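Local coordinates for protein Cg3027-pa (Drosophila melanogaster, PDB 2VHH) that probably hydrolyses N-carbamoyl-beta-alanine to beta-alanine, ammonia and carbon dioxide in pyrimidine degradation, and assembles as a homooctamer, at residues 243-257 against 273-287. Sequence-based numbering, arbitrary orientation.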
loop_
_atom_site.group_PDB
_atom_site.type_symbol
_atom_site.label_atom_id
_atom_site.label_comp_id
_atom_site.label_asym_id
_atom_site.label_seq_id
_atom_site.Cartn_x
_atom_site.Cartn_y
_atom_site.Cartn_z
ATOM N N TRP C 243 -3.645 -28.348 1.023
ATOM C CA TRP C 243 -3.871 -28.997 -0.256
ATOM C C TRP C 243 -3.590 -28.037 -1.398
ATOM O O TRP C 243 -2.952 -28.410 -2.394
ATOM C CB TRP C 243 -5.311 -29.458 -0.363
ATOM C CG TRP C 243 -5.729 -30.622 0.492
ATOM C CD1 TRP C 243 -6.545 -30.570 1.569
ATOM C CD2 TRP C 243 -5.416 -32.016 0.295
ATOM N NE1 TRP C 243 -6.752 -31.829 2.080
ATOM C CE2 TRP C 243 -6.077 -32.737 1.310
ATOM C CE3 TRP C 243 -4.643 -32.721 -0.636
ATOM C CZ2 TRP C 243 -5.984 -34.127 1.426
ATOM C CZ3 TRP C 243 -4.561 -34.103 -0.528
ATOM C CH2 TRP C 243 -5.223 -34.788 0.495
ATOM N N MET C 244 -4.065 -26.799 -1.256
ATOM C CA MET C 244 -3.956 -25.815 -2.332
ATOM C C MET C 244 -2.508 -25.465 -2.669
ATOM O O MET C 244 -2.157 -25.292 -3.830
ATOM C CB MET C 244 -4.738 -24.561 -1.982
ATOM C CG MET C 244 -4.931 -23.611 -3.135
ATOM S SD MET C 244 -5.766 -22.123 -2.580
ATOM C CE MET C 244 -5.466 -21.004 -3.948
ATOM N N MET C 245 -1.672 -25.381 -1.642
ATOM C CA MET C 245 -0.301 -24.956 -1.819
ATOM C C MET C 245 0.519 -26.026 -2.548
ATOM O O MET C 245 1.352 -25.705 -3.389
ATOM C CB MET C 245 0.302 -24.556 -0.475
ATOM C CG MET C 245 1.569 -23.730 -0.590
ATOM S SD MET C 245 1.382 -22.261 -1.612
ATOM C CE MET C 245 3.011 -22.153 -2.369
ATOM N N PHE C 246 0.260 -27.297 -2.258
ATOM C CA PHE C 246 0.867 -28.376 -3.036
ATOM C C PHE C 246 0.468 -28.264 -4.493
ATOM O O PHE C 246 1.284 -28.521 -5.375
ATOM C CB PHE C 246 0.470 -29.740 -2.505
ATOM C CG PHE C 246 1.041 -30.052 -1.160
ATOM C CD1 PHE C 246 0.204 -30.381 -0.101
ATOM C CD2 PHE C 246 2.417 -30.023 -0.948
ATOM C CE1 PHE C 246 0.721 -30.677 1.144
ATOM C CE2 PHE C 246 2.946 -30.313 0.291
ATOM C CZ PHE C 246 2.102 -30.639 1.345
ATOM N N GLY C 247 -0.787 -27.878 -4.739
ATOM C CA GLY C 247 -1.286 -27.659 -6.099
ATOM C C GLY C 247 -0.577 -26.509 -6.788
ATOM O O GLY C 247 -0.169 -26.620 -7.935
ATOM N N LEU C 248 -0.416 -25.398 -6.080
ATOM C CA LEU C 248 0.284 -24.243 -6.625
ATOM C C LEU C 248 1.733 -24.563 -6.970
ATOM O O LEU C 248 2.318 -23.952 -7.860
ATOM C CB LEU C 248 0.212 -23.064 -5.659
ATOM C CG LEU C 248 -1.159 -22.426 -5.429
ATOM C CD1 LEU C 248 -1.014 -21.116 -4.664
ATOM C CD2 LEU C 248 -1.903 -22.187 -6.734
ATOM N N ASN C 249 2.300 -25.532 -6.259
ATOM C CA ASN C 249 3.649 -26.015 -6.530
ATOM C C ASN C 249 3.719 -27.062 -7.638
ATOM O O ASN C 249 4.801 -27.550 -7.955
ATOM C CB ASN C 249 4.299 -26.544 -5.258
ATOM C CG ASN C 249 4.770 -25.440 -4.345
ATOM O OD1 ASN C 249 5.220 -24.398 -4.797
ATOM N ND2 ASN C 249 4.685 -25.673 -3.048
ATOM N N GLY C 250 2.571 -27.396 -8.224
ATOM C CA GLY C 250 2.525 -28.216 -9.435
ATOM C C GLY C 250 2.393 -29.710 -9.221
ATOM O O GLY C 250 2.742 -30.498 -10.092
ATOM N N ALA C 251 1.869 -30.105 -8.069
ATOM C CA ALA C 251 1.695 -31.511 -7.756
ATOM C C ALA C 251 0.639 -32.184 -8.638
ATOM O O ALA C 251 -0.379 -31.578 -8.988
ATOM C CB ALA C 251 1.337 -31.659 -6.306
ATOM N N GLU C 252 0.889 -33.445 -8.975
ATOM C CA GLU C 252 -0.012 -34.248 -9.794
ATOM C C GLU C 252 -0.714 -35.315 -8.978
ATOM O O GLU C 252 -1.878 -35.618 -9.222
ATOM C CB GLU C 252 0.778 -34.874 -10.948
ATOM C CG GLU C 252 0.884 -33.910 -12.124
ATOM C CD GLU C 252 1.866 -34.327 -13.200
ATOM O OE1 GLU C 252 1.455 -34.305 -14.380
ATOM O OE2 GLU C 252 3.042 -34.644 -12.880
ATOM N N ILE C 253 0.012 -35.901 -8.027
ATOM C CA ILE C 253 -0.564 -36.847 -7.069
ATOM C C ILE C 253 -0.143 -36.389 -5.677
ATOM O O ILE C 253 1.054 -36.208 -5.402
ATOM C CB ILE C 253 -0.100 -38.312 -7.314
ATOM C CG1 ILE C 253 -0.372 -38.759 -8.753
ATOM C CG2 ILE C 253 -0.810 -39.254 -6.367
ATOM C CD1 ILE C 253 0.529 -39.894 -9.239
ATOM N N VAL C 254 -1.126 -36.166 -4.814
ATOM C CA VAL C 254 -0.841 -35.813 -3.436
ATOM C C VAL C 254 -1.270 -36.980 -2.563
ATOM O O VAL C 254 -2.440 -37.362 -2.556
ATOM C CB VAL C 254 -1.554 -34.520 -2.994
ATOM C CG1 VAL C 254 -1.253 -34.236 -1.534
ATOM C CG2 VAL C 254 -1.107 -33.345 -3.848
ATOM N N PHE C 255 -0.308 -37.557 -1.856
ATOM C CA PHE C 255 -0.564 -38.658 -0.948
ATOM C C PHE C 255 -0.979 -38.102 0.410
ATOM O O PHE C 255 -0.503 -37.044 0.825
ATOM C CB PHE C 255 0.690 -39.525 -0.831
ATOM C CG PHE C 255 1.063 -40.199 -2.113
ATOM C CD1 PHE C 255 1.824 -39.536 -3.070
ATOM C CD2 PHE C 255 0.618 -41.487 -2.389
ATOM C CE1 PHE C 255 2.151 -40.149 -4.267
ATOM C CE2 PHE C 255 0.950 -42.120 -3.583
ATOM C CZ PHE C 255 1.717 -41.450 -4.524
ATOM N N ASN C 256 -1.870 -38.814 1.094
ATOM C CA ASN C 256 -2.385 -38.370 2.374
ATOM C C ASN C 256 -2.372 -39.515 3.394
ATOM O O ASN C 256 -3.432 -40.061 3.747
ATOM C CB ASN C 256 -3.784 -37.737 2.196
ATOM C CG ASN C 256 -4.411 -37.275 3.513
ATOM O OD1 ASN C 256 -5.556 -37.604 3.817
ATOM N ND2 ASN C 256 -3.659 -36.521 4.296
ATOM N N PRO C 257 -1.164 -39.898 3.863
ATOM C CA PRO C 257 -1.039 -40.912 4.908
ATOM C C PRO C 257 -1.723 -40.428 6.176
ATOM O O PRO C 257 -1.531 -39.278 6.566
ATOM C CB PRO C 257 0.472 -41.002 5.134
ATOM C CG PRO C 257 1.083 -40.453 3.925
ATOM C CD PRO C 257 0.150 -39.405 3.420
ATOM N N ALA C 273 -10.302 -35.440 1.270
ATOM C CA ALA C 273 -9.325 -35.820 0.259
ATOM C C ALA C 273 -9.940 -35.733 -1.117
ATOM O O ALA C 273 -9.252 -35.405 -2.090
ATOM C CB ALA C 273 -8.826 -37.214 0.514
ATOM N N ARG C 274 -11.239 -36.036 -1.184
ATOM C CA ARG C 274 -12.020 -35.974 -2.414
ATOM C C ARG C 274 -12.125 -34.548 -2.938
ATOM O O ARG C 274 -11.916 -34.308 -4.134
ATOM C CB ARG C 274 -13.416 -36.511 -2.171
ATOM C CG ARG C 274 -14.304 -36.501 -3.396
ATOM C CD ARG C 274 -14.279 -37.837 -4.108
ATOM N NE ARG C 274 -15.193 -37.827 -5.238
ATOM C CZ ARG C 274 -16.485 -38.122 -5.164
ATOM N NH1 ARG C 274 -17.017 -38.477 -4.007
ATOM N NH2 ARG C 274 -17.241 -38.058 -6.252
ATOM N N ASN C 275 -12.443 -33.609 -2.041
ATOM C CA ASN C 275 -12.560 -32.186 -2.383
ATOM C C ASN C 275 -11.240 -31.619 -2.884
ATOM O O ASN C 275 -11.199 -30.888 -3.859
ATOM C CB ASN C 275 -13.075 -31.379 -1.172
ATOM C CG ASN C 275 -13.492 -29.939 -1.530
ATOM O OD1 ASN C 275 -12.882 -29.271 -2.352
ATOM N ND2 ASN C 275 -14.527 -29.464 -0.885
ATOM N N ALA C 276 -10.163 -31.963 -2.203
ATOM C CA ALA C 276 -8.847 -31.498 -2.566
ATOM C C ALA C 276 -8.513 -31.835 -4.020
ATOM O O ALA C 276 -7.972 -30.994 -4.750
ATOM C CB ALA C 276 -7.845 -32.118 -1.659
ATOM N N ALA C 277 -8.833 -33.068 -4.422
ATOM C CA ALA C 277 -8.632 -33.538 -5.786
ATOM C C ALA C 277 -9.379 -32.674 -6.784
ATOM O O ALA C 277 -8.822 -32.298 -7.810
ATOM C CB ALA C 277 -9.084 -34.985 -5.917
ATOM N N ILE C 278 -10.643 -32.382 -6.479
ATOM C CA ILE C 278 -11.498 -31.545 -7.320
ATOM C C ILE C 278 -10.966 -30.110 -7.428
ATOM O O ILE C 278 -10.719 -29.614 -8.527
ATOM C CB ILE C 278 -12.958 -31.520 -6.785
ATOM C CG1 ILE C 278 -13.604 -32.891 -6.959
ATOM C CG2 ILE C 278 -13.800 -30.429 -7.477
ATOM C CD1 ILE C 278 -14.756 -33.140 -6.015
ATOM N N ALA C 279 -10.788 -29.458 -6.284
ATOM C CA ALA C 279 -10.419 -28.051 -6.236
ATOM C C ALA C 279 -9.083 -27.791 -6.930
ATOM O O ALA C 279 -8.925 -26.795 -7.638
ATOM C CB ALA C 279 -10.382 -27.573 -4.782
ATOM N N ASN C 280 -8.137 -28.708 -6.744
ATOM C CA ASN C 280 -6.772 -28.515 -7.207
ATOM C C ASN C 280 -6.428 -29.263 -8.471
ATOM O O ASN C 280 -5.293 -29.193 -8.939
ATOM C CB ASN C 280 -5.809 -28.911 -6.121
ATOM C CG ASN C 280 -5.928 -28.030 -4.917
ATOM O OD1 ASN C 280 -5.442 -26.898 -4.914
ATOM N ND2 ASN C 280 -6.583 -28.539 -3.878
ATOM N N SER C 281 -7.417 -29.965 -9.020
ATOM C CA SER C 281 -7.265 -30.722 -10.255
ATOM C C SER C 281 -5.999 -31.590 -10.300
ATOM O O SER C 281 -5.198 -31.530 -11.238
ATOM C CB SER C 281 -7.442 -29.807 -11.461
ATOM O OG SER C 281 -8.809 -29.424 -11.506
ATOM N N TYR C 282 -5.830 -32.386 -9.253
ATOM C CA TYR C 282 -4.796 -33.395 -9.213
ATOM C C TYR C 282 -5.350 -34.654 -8.571
ATOM O O TYR C 282 -6.511 -34.679 -8.161
ATOM C CB TYR C 282 -3.524 -32.902 -8.492
ATOM C CG TYR C 282 -3.679 -32.364 -7.077
ATOM C CD1 TYR C 282 -2.867 -31.321 -6.628
ATOM C CD2 TYR C 282 -4.619 -32.885 -6.191
ATOM C CE1 TYR C 282 -2.983 -30.811 -5.339
ATOM C CE2 TYR C 282 -4.752 -32.375 -4.902
ATOM C CZ TYR C 282 -3.927 -31.341 -4.482
ATOM O OH TYR C 282 -4.040 -30.839 -3.203
ATOM N N PHE C 283 -4.526 -35.696 -8.495
ATOM C CA PHE C 283 -4.912 -36.951 -7.864
ATOM C C PHE C 283 -4.636 -36.923 -6.380
ATOM O O PHE C 283 -3.667 -36.332 -5.934
ATOM C CB PHE C 283 -4.182 -38.123 -8.508
ATOM C CG PHE C 283 -4.686 -38.465 -9.884
ATOM C CD1 PHE C 283 -4.095 -37.916 -11.011
ATOM C CD2 PHE C 283 -5.745 -39.346 -10.050
ATOM C CE1 PHE C 283 -4.561 -38.233 -12.286
ATOM C CE2 PHE C 283 -6.209 -39.677 -11.321
ATOM C CZ PHE C 283 -5.624 -39.122 -12.436
ATOM N N THR C 284 -5.491 -37.593 -5.627
ATOM C CA THR C 284 -5.429 -37.597 -4.183
ATOM C C THR C 284 -5.406 -39.050 -3.698
ATOM O O THR C 284 -6.177 -39.878 -4.195
ATOM C CB THR C 284 -6.644 -36.808 -3.667
ATOM O OG1 THR C 284 -6.216 -35.524 -3.187
ATOM C CG2 THR C 284 -7.373 -37.549 -2.584
ATOM N N VAL C 285 -4.509 -39.380 -2.768
ATOM C CA VAL C 285 -4.411 -40.769 -2.267
ATOM C C VAL C 285 -4.457 -40.841 -0.739
ATOM O O VAL C 285 -3.419 -40.925 -0.083
ATOM C CB VAL C 285 -3.142 -41.499 -2.791
ATOM C CG1 VAL C 285 -3.213 -43.006 -2.473
ATOM C CG2 VAL C 285 -2.939 -41.255 -4.295
ATOM N N PRO C 286 -5.661 -40.771 -0.163
ATOM C CA PRO C 286 -5.811 -40.912 1.280
ATOM C C PRO C 286 -5.684 -42.359 1.766
ATOM O O PRO C 286 -6.478 -43.208 1.384
ATOM C CB PRO C 286 -7.224 -40.394 1.525
ATOM C CG PRO C 286 -7.942 -40.672 0.243
ATOM C CD PRO C 286 -6.940 -40.489 -0.834
ATOM N N ILE C 287 -4.693 -42.626 2.614
ATOM C CA ILE C 287 -4.477 -43.961 3.179
ATOM C C ILE C 287 -4.650 -43.914 4.695
ATOM O O ILE C 287 -4.051 -43.065 5.365
ATOM C CB ILE C 287 -3.061 -44.474 2.863
ATOM C CG1 ILE C 287 -2.705 -44.194 1.405
ATOM C CG2 ILE C 287 -2.936 -45.947 3.200
ATOM C CD1 ILE C 287 -1.218 -44.145 1.142
#
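Tyr282 reaches across from the turn after helix 266-280 and slots in between helix 240-248 and strand 253-258. Its OH donates a hydrogen bond to the backbone O of Trp243, at 2.8 Å between Tyr282 OH and Trp243 O. The hydroxyl stands above the carbonyl plane, with a C=O...O angle of 107°. The same carbonyl also takes the helical N-H of Gly247. Chi1 of 55° places the Tyr282 ring between its own backbone N and carbonyl carbon. The ring is sandwiched: Val254 CG2 lies over one face, 3.6 Å from the centroid of the Tyr282 ring, and Asn280 CB lies over the opposite face. Gly247 CA meets the ring edge, 3.7 Å from Tyr282 CE1.

Strands 253-258 and 283-295 with helix 266-280 form a right-handed beta-alpha-beta crossover, part of the layered alpha/beta fold of the carbon-nitrogen hydrolases. The two strands are parallel neighbours. Their ladder runs from Phe283 N to Glu252 O (2.7 Å) through to Ile287 N and Asn256 O (3.1 Å).

Trp243 fills the space between the sheet and helix 266-280. Ala276 CB lies over one face of the indole, but it is modelled closer than carbons can sit, so the exact spacing is doubtful. Tyr282 OH lies at the indole edge. The indole NE1 is hydrogen-bonded to the backbone O of Arg237.

On the other face of the sheet, Val285 packs beside Phe255, with Val285 CB 3.8 Å from Phe255 CD2. Its CG2 also touches Ile253 CG2, at 3.6 Å. Strand 115-118 of the neighbouring sheet lies against Phe255 through Ile115 and Cys117.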